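PDB 5EWQ: amidase from Bacillus anthracis, which probably hydrolyses carboxylic acid amides to the free acid and ammonia, as a member of the amidase signature family of serine hydrolases. Local coordinates for residues 14-19 / 185-190; 84-89 / 165-170; 179-184 / 199-204. All coordinates share one frame; numbering follows the deposited sequence.

Contact 1: 14-19 / 185-190; sequences RIVYDK and GKKGQN
The Tyr17 ring leans obliquely over the turn 185-188, its CD2 lying 3.7 Å from Gly188 CA and about as far from Gly185 O. CG stands anti to the carbonyl carbon of Tyr17 (chi1 -59°), which swings the ring over the turn while CB lies against the carbonyl oxygens of Lys186 and Lys187. The phenol hydroxyl reaches past the turn to the hydroxyl of Tyr183, with which it shares a hydrogen bond. The two backbones run in opposite directions and make a single bridge, centred on Val16 and Gly188. Gln189 N donates to Ile15 O at 2.8 Å in a nearly straight bond (167° at the hydrogen), and Tyr17 N donates to Lys187 O. Glycine at 188, with a positive phi of 125°, lets the chains close up here; its CA also makes a CH...O contact with Ile15 O. Lys187 starts out pointing away from 14-19, but bends at chi2 and again at chi4 until its chain runs alongside Val16, NZ lying 3.5 Å from Val16 CG1. NZ then donates to Tyr17 O at 3.2 Å, and it has further hydrogen bonds to Gln80 OE1 and Asn86 OD1. Gln189, by contrast, turns its amide away from 14-19: NE2 binds Asn190 O at 2.7 Å, in the plane of the amide, and also Ser181 O. The contact thus lays the extended N-terminal lead into helix 20-28 along the short hairpin of strands 183-184 and 188-189. With Lys187 buried and its ammonium shared among three uncharged oxygens, the positive charge is probably stabilised by the negative ends of their dipoles, and those oxygens in turn fix where the lysine tip can lie.

Contact 2: 84-89 / 165-170; sequences TLNSVT and KANMSE
Asn167 and the turn ahead of strand 88-91 are joined by two hydrogen bonds from the one residue, its backbone N to Ser87 O at 2.6 Å and its ND2 to Asn86 O at 3.2 Å. The first is nearly straight (171°); the second comes in tilted from both the carbonyl and the amide planes. CG anti to the backbone N (chi1 -159°) carries the amide of Asn167 to Asn86 O, and ND2 also binds Gly188 O while OD1 takes the hydroxyl of Ser184. A third bond, Thr89 N to Lys165 O at 2.9 Å, completes the antiparallel ladder around the non-hydrogen-bonded pair Val88 and Ala166, whose side chains diverge. This ladder joins strand 88-91, at one edge of the large mixed sheet of the amidase signature fold, to its antiparallel neighbour 161-166. Two CH...O contacts, Ala166 CA to Ser87 O and Val88 CA to Lys165 O, fill in between the N-H bonds. Two side chains have polar partners farther off: Thr89 OG1 bonds to Asp123, and Lys165 extends away to the carbonyls of Val125, Met131 and Pro132. Van der Waals packing falls mainly to Thr89: its CG2 touches Asn167 CA at 3.6 Å, the two side chains crossing at about a right angle, and its OG1 lies 3.4 Å from Lys165 CB. Val88 CG1 rests 3.4 Å from Lys165 O.

Contact 3: 179-184 / 199-204; sequences MPSGYS and FDTSGS
Asp200 meets Ser181 first, its carboxylate turned so that OD1 receives a weak hydrogen bond from Ser181 OG at 3.2 Å. That hydroxyl sits between the backbone N and carbonyl carbon of Ser181 (chi1 58°), a rotation that brings it to Asp200 OD1, with Ser202 N 3.3 Å away from Ser181 OG. Thr201 follows and turns its side chain toward the turn 180-183. Its OG1 comes within 3.3 Å of Ser181 O. The same Thr201 OG1 donates to Ser202 O at 3.1 Å, in that carbonyl plane and on a lone pair; this ties the hydroxyl to its own loop and fixes its rotation. Gly182, at the third position of a type II beta turn, meets Thr201 OG1 with its CA. At Ser202 the backbone does the touching: Ser181 CB packs on its carbonyl, 3.5 Å from Ser202 C, while the Ser202 side chain points away. Gly203 brings its N to 3.9 Å from the same Ser181 CB. Beyond it a cis peptide leads into Ser204, whose OG bonds to both Lys122 NZ and Ser228 OG, an arrangement consistent with the Ser-cisSer-Lys triad of amidase signature enzymes. The contact therefore sets the turn leading into strand 183-184 against the loop leading to this probable active site. Around it, Ser202 rests on helix 230-235, Ser204 packs on helix 170-173, Thr201 O is held by Gln236, and Pro180 leans on strand 188-189, the antiparallel partner of 183-184.

Overall arrangement
From the N terminus, the lead into helix 20-28 waits some 165 residues for its partner 185-190, so contact 1 closes the longest loop. Contact 2 opens and closes within that loop, joining edge strand 88-91 to strand 161-166. Contact 3 begins at 179, before contact 1 has closed, and ends at 204; these two therefore cross, whereas contacts 2 and 3 follow in series. All three lie on one side of the chain's centre, their own centres about 8 to 12 Å apart. Together they tie the N-terminal arm, the edge of the large sheet and the 183-184/188-189 hairpin to the loop that enters helix 206-213.

Contact 1: 14-19 / 185-190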
# COMPACT_ATOMS: atom_id res chain seq x y z
N ARG A 14 7.24 -13.09 -16.98
CA ARG A 14 7.84 -13.74 -15.82
C ARG A 14 9.33 -13.41 -15.73
O ARG A 14 10.18 -14.23 -16.09
CB ARG A 14 7.63 -15.26 -15.87
CG ARG A 14 6.25 -15.69 -15.41
CD ARG A 14 6.18 -17.19 -15.19
NE ARG A 14 4.90 -17.58 -14.59
CZ ARG A 14 4.69 -17.66 -13.28
NH1 ARG A 14 5.67 -17.38 -12.43
NH2 ARG A 14 3.50 -18.02 -12.82
N ILE A 15 9.63 -12.21 -15.25
CA ILE A 15 11.00 -11.76 -15.10
C ILE A 15 11.36 -11.61 -13.62
O ILE A 15 10.68 -10.91 -12.87
CB ILE A 15 11.23 -10.41 -15.80
CG1 ILE A 15 10.81 -10.50 -17.27
CG2 ILE A 15 12.68 -9.99 -15.69
CD1 ILE A 15 10.96 -9.20 -18.02
N VAL A 16 12.42 -12.29 -13.20
CA VAL A 16 12.86 -12.25 -11.81
C VAL A 16 14.36 -11.98 -11.70
O VAL A 16 15.18 -12.76 -12.19
CB VAL A 16 12.54 -13.57 -11.08
CG1 VAL A 16 13.12 -13.57 -9.68
CG2 VAL A 16 11.03 -13.80 -11.03
N TYR A 17 14.71 -10.87 -11.06
CA TYR A 17 16.11 -10.49 -10.87
C TYR A 17 16.58 -10.79 -9.45
O TYR A 17 15.82 -10.62 -8.49
CB TYR A 17 16.30 -9.00 -11.16
CG TYR A 17 15.91 -8.56 -12.55
CD1 TYR A 17 16.38 -9.23 -13.67
CD2 TYR A 17 15.07 -7.47 -12.74
CE1 TYR A 17 16.03 -8.83 -14.94
CE2 TYR A 17 14.71 -7.06 -14.00
CZ TYR A 17 15.19 -7.74 -15.10
OH TYR A 17 14.83 -7.33 -16.36
N ASP A 18 17.83 -11.23 -9.33
CA ASP A 18 18.50 -11.40 -8.04
C ASP A 18 17.67 -12.20 -7.05
O ASP A 18 17.21 -11.67 -6.03
CB ASP A 18 18.85 -10.02 -7.46
CG ASP A 18 19.84 -10.10 -6.32
OD1 ASP A 18 20.50 -11.16 -6.18
OD2 ASP A 18 19.98 -9.11 -5.58
N LYS A 19 17.47 -13.48 -7.34
CA LYS A 19 16.60 -14.33 -6.53
C LYS A 19 17.22 -14.64 -5.17
O LYS A 19 16.51 -14.84 -4.19
CB LYS A 19 16.29 -15.62 -7.28
CG LYS A 19 15.21 -16.47 -6.63
CD LYS A 19 14.07 -16.75 -7.60
CE LYS A 19 14.54 -17.60 -8.77
NZ LYS A 19 13.41 -17.96 -9.68
N GLY A 185 13.23 -2.61 -11.78
CA GLY A 185 14.54 -3.00 -12.26
C GLY A 185 15.37 -3.67 -11.18
O GLY A 185 16.40 -4.28 -11.46
N LYS A 186 14.91 -3.56 -9.93
CA LYS A 186 15.62 -4.11 -8.79
C LYS A 186 15.35 -5.60 -8.60
O LYS A 186 16.28 -6.40 -8.47
CB LYS A 186 15.24 -3.36 -7.52
CG LYS A 186 15.89 -3.89 -6.26
CD LYS A 186 15.33 -3.20 -5.02
CE LYS A 186 16.01 -3.69 -3.76
NZ LYS A 186 15.46 -3.02 -2.55
N LYS A 187 14.08 -5.98 -8.60
CA LYS A 187 13.70 -7.36 -8.32
C LYS A 187 13.05 -8.05 -9.51
O LYS A 187 13.23 -9.25 -9.72
CB LYS A 187 12.75 -7.41 -7.12
CG LYS A 187 12.58 -8.80 -6.53
CD LYS A 187 13.92 -9.35 -6.05
CE LYS A 187 13.78 -10.78 -5.58
NZ LYS A 187 13.39 -11.70 -6.68
N GLY A 188 12.29 -7.29 -10.30
CA GLY A 188 11.63 -7.84 -11.47
C GLY A 188 10.14 -7.60 -11.48
O GLY A 188 9.65 -6.64 -10.88
N GLN A 189 9.40 -8.48 -12.15
CA GLN A 189 7.96 -8.31 -12.33
C GLN A 189 7.15 -8.94 -11.20
O GLN A 189 7.36 -10.10 -10.84
CB GLN A 189 7.53 -8.90 -13.67
CG GLN A 189 6.02 -8.86 -13.90
CD GLN A 189 5.49 -7.45 -14.02
OE1 GLN A 189 5.92 -6.69 -14.88
NE2 GLN A 189 4.55 -7.09 -13.15
N ASN A 190 6.22 -8.17 -10.66
CA ASN A 190 5.27 -8.66 -9.66
C ASN A 190 4.13 -9.39 -10.35
O ASN A 190 3.61 -8.92 -11.37
CB ASN A 190 4.74 -7.51 -8.81
CG ASN A 190 4.31 -7.95 -7.42
OD1 ASN A 190 4.72 -7.35 -6.43
ND2 ASN A 190 3.47 -8.98 -7.35

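Contact 2: 84-89 / 165-170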
# COMPACT_ATOMS: atom_id res chain seq x y z
N THR A 84 5.88 -18.41 -7.94
CA THR A 84 6.84 -17.32 -8.06
C THR A 84 6.18 -15.98 -8.36
O THR A 84 6.28 -15.45 -9.46
CB THR A 84 7.89 -17.61 -9.16
OG1 THR A 84 8.26 -19.00 -9.11
CG2 THR A 84 9.13 -16.75 -8.97
N LEU A 85 5.48 -15.43 -7.36
CA LEU A 85 4.78 -14.16 -7.52
C LEU A 85 5.77 -13.00 -7.61
O LEU A 85 5.46 -11.97 -8.22
CB LEU A 85 3.82 -13.94 -6.35
CG LEU A 85 2.76 -15.02 -6.14
CD1 LEU A 85 1.88 -14.69 -4.94
CD2 LEU A 85 1.92 -15.22 -7.39
N ASN A 86 6.94 -13.18 -7.02
CA ASN A 86 8.00 -12.17 -7.02
C ASN A 86 7.50 -10.82 -6.53
O ASN A 86 7.49 -9.84 -7.27
CB ASN A 86 8.59 -12.03 -8.43
CG ASN A 86 9.92 -11.29 -8.43
OD1 ASN A 86 10.61 -11.23 -7.41
ND2 ASN A 86 10.28 -10.73 -9.58
N SER A 87 7.08 -10.78 -5.27
CA SER A 87 6.52 -9.56 -4.69
C SER A 87 7.36 -9.04 -3.53
O SER A 87 7.06 -8.00 -2.95
CB SER A 87 5.09 -9.81 -4.22
OG SER A 87 5.06 -10.77 -3.18
N VAL A 88 8.42 -9.77 -3.20
CA VAL A 88 9.30 -9.40 -2.10
C VAL A 88 10.68 -9.00 -2.61
O VAL A 88 11.35 -9.78 -3.30
CB VAL A 88 9.45 -10.54 -1.08
CG1 VAL A 88 10.39 -10.13 0.04
CG2 VAL A 88 8.08 -10.92 -0.53
N THR A 89 11.11 -7.79 -2.27
CA THR A 89 12.43 -7.31 -2.68
C THR A 89 13.48 -7.62 -1.63
O THR A 89 14.59 -8.05 -1.96
CB THR A 89 12.42 -5.79 -2.94
OG1 THR A 89 11.86 -5.11 -1.81
CG2 THR A 89 11.62 -5.46 -4.18
N LYS A 165 10.71 -6.17 2.72
CA LYS A 165 10.22 -5.11 1.84
C LYS A 165 9.54 -5.67 0.60
O LYS A 165 9.90 -6.73 0.10
CB LYS A 165 11.37 -4.17 1.45
CG LYS A 165 11.91 -3.38 2.63
CD LYS A 165 12.96 -2.37 2.21
CE LYS A 165 13.40 -1.54 3.40
NZ LYS A 165 14.47 -0.56 3.05
N ALA A 166 8.53 -4.94 0.12
CA ALA A 166 7.69 -5.42 -0.97
C ALA A 166 8.08 -4.82 -2.32
O ALA A 166 8.58 -3.70 -2.39
CB ALA A 166 6.24 -5.11 -0.67
N ASN A 167 7.83 -5.58 -3.38
CA ASN A 167 8.10 -5.13 -4.73
C ASN A 167 7.14 -4.01 -5.12
O ASN A 167 6.09 -3.84 -4.51
CB ASN A 167 8.01 -6.29 -5.72
CG ASN A 167 8.76 -6.02 -7.01
OD1 ASN A 167 9.46 -5.02 -7.14
ND2 ASN A 167 8.61 -6.91 -7.98
N MSE A 168 7.51 -3.24 -6.14
CA MSE A 168 6.73 -2.08 -6.53
C MSE A 168 7.02 -1.65 -7.96
O MSE A 168 8.06 -1.99 -8.52
CB MSE A 168 7.01 -0.92 -5.58
CG MSE A 168 8.48 -0.57 -5.47
SE MSE A 168 8.84 0.99 -4.35
CE MSE A 168 8.16 2.38 -5.52
N SER A 169 6.09 -0.89 -8.54
CA SER A 169 6.37 -0.22 -9.80
C SER A 169 7.48 0.78 -9.56
O SER A 169 7.39 1.62 -8.66
CB SER A 169 5.11 0.47 -10.34
OG SER A 169 4.06 -0.46 -10.52
N GLU A 170 8.55 0.68 -10.35
CA GLU A 170 9.76 1.48 -10.13
C GLU A 170 9.46 2.98 -10.10
O GLU A 170 8.68 3.48 -10.91
CB GLU A 170 10.80 1.17 -11.21
CG GLU A 170 12.16 1.80 -10.96
CD GLU A 170 13.23 1.25 -11.88
OE1 GLU A 170 14.35 1.80 -11.89
OE2 GLU A 170 12.95 0.26 -12.59

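Contact 3: 179-184 / 199-204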
# COMPACT_ATOMS: atom_id res chain seq x y z
N MSE A 179 6.06 0.85 -19.29
CA MSE A 179 6.42 -0.07 -18.22
C MSE A 179 5.18 -0.67 -17.57
O MSE A 179 4.30 0.06 -17.12
CB MSE A 179 7.28 0.63 -17.17
CG MSE A 179 7.86 -0.31 -16.12
SE MSE A 179 8.72 0.64 -14.65
CE MSE A 179 7.13 1.43 -13.84
N PRO A 180 5.11 -2.01 -17.51
CA PRO A 180 4.00 -2.70 -16.86
C PRO A 180 3.99 -2.47 -15.35
O PRO A 180 5.05 -2.35 -14.75
CB PRO A 180 4.26 -4.18 -17.19
CG PRO A 180 5.74 -4.25 -17.40
CD PRO A 180 6.11 -2.95 -18.05
N SER A 181 2.80 -2.42 -14.77
CA SER A 181 2.67 -2.23 -13.33
C SER A 181 3.22 -3.43 -12.57
O SER A 181 3.05 -4.57 -13.00
CB SER A 181 1.21 -1.98 -12.95
OG SER A 181 0.39 -3.07 -13.36
N GLY A 182 3.87 -3.17 -11.45
CA GLY A 182 4.43 -4.23 -10.64
C GLY A 182 5.85 -4.58 -11.03
O GLY A 182 6.49 -5.42 -10.40
N TYR A 183 6.35 -3.95 -12.09
CA TYR A 183 7.72 -4.20 -12.53
C TYR A 183 8.71 -3.24 -11.88
O TYR A 183 8.44 -2.05 -11.72
CB TYR A 183 7.83 -4.10 -14.06
CG TYR A 183 9.24 -4.26 -14.56
CD1 TYR A 183 9.80 -5.53 -14.73
CD2 TYR A 183 10.03 -3.16 -14.85
CE1 TYR A 183 11.10 -5.68 -15.19
CE2 TYR A 183 11.33 -3.31 -15.31
CZ TYR A 183 11.86 -4.57 -15.47
OH TYR A 183 13.15 -4.72 -15.92
N SER A 184 9.88 -3.77 -11.52
CA SER A 184 10.96 -2.97 -10.98
C SER A 184 12.30 -3.51 -11.48
O SER A 184 12.48 -4.72 -11.60
CB SER A 184 10.94 -2.96 -9.45
OG SER A 184 11.38 -4.21 -8.94
N PHE A 199 -3.79 -11.66 -15.03
CA PHE A 199 -4.27 -10.45 -14.38
C PHE A 199 -3.11 -9.54 -14.00
O PHE A 199 -2.12 -9.99 -13.42
CB PHE A 199 -5.08 -10.80 -13.13
CG PHE A 199 -6.26 -11.69 -13.40
CD1 PHE A 199 -6.96 -11.60 -14.59
CD2 PHE A 199 -6.67 -12.62 -12.46
CE1 PHE A 199 -8.04 -12.42 -14.84
CE2 PHE A 199 -7.75 -13.45 -12.70
CZ PHE A 199 -8.44 -13.35 -13.89
N ASP A 200 -3.23 -8.25 -14.32
CA ASP A 200 -2.25 -7.27 -13.89
C ASP A 200 -2.28 -7.13 -12.38
O ASP A 200 -3.25 -7.51 -11.73
CB ASP A 200 -2.50 -5.92 -14.56
CG ASP A 200 -1.59 -5.68 -15.75
OD1 ASP A 200 -0.44 -5.22 -15.55
OD2 ASP A 200 -2.02 -5.94 -16.90
N THR A 201 -1.21 -6.58 -11.81
CA THR A 201 -1.13 -6.38 -10.37
C THR A 201 -1.55 -4.98 -9.98
O THR A 201 -1.81 -4.70 -8.81
CB THR A 201 0.29 -6.62 -9.84
OG1 THR A 201 1.20 -5.71 -10.48
CG2 THR A 201 0.73 -8.04 -10.14
N SER A 202 -1.60 -4.10 -10.98
CA SER A 202 -1.75 -2.66 -10.78
C SER A 202 -0.58 -2.12 -9.96
O SER A 202 0.34 -2.87 -9.61
CB SER A 202 -3.08 -2.33 -10.09
OG SER A 202 -3.20 -0.93 -9.86
N GLY A 203 -0.59 -0.83 -9.67
CA GLY A 203 0.52 -0.22 -8.96
C GLY A 203 0.14 1.03 -8.20
O GLY A 203 -1.01 1.47 -8.23
N SER A 204 1.12 1.63 -7.53
CA SER A 204 2.50 1.13 -7.57
C SER A 204 2.82 0.21 -6.39
O SER A 204 3.89 -0.41 -6.36
CB SER A 204 3.48 2.30 -7.60
OG SER A 204 3.38 3.08 -6.42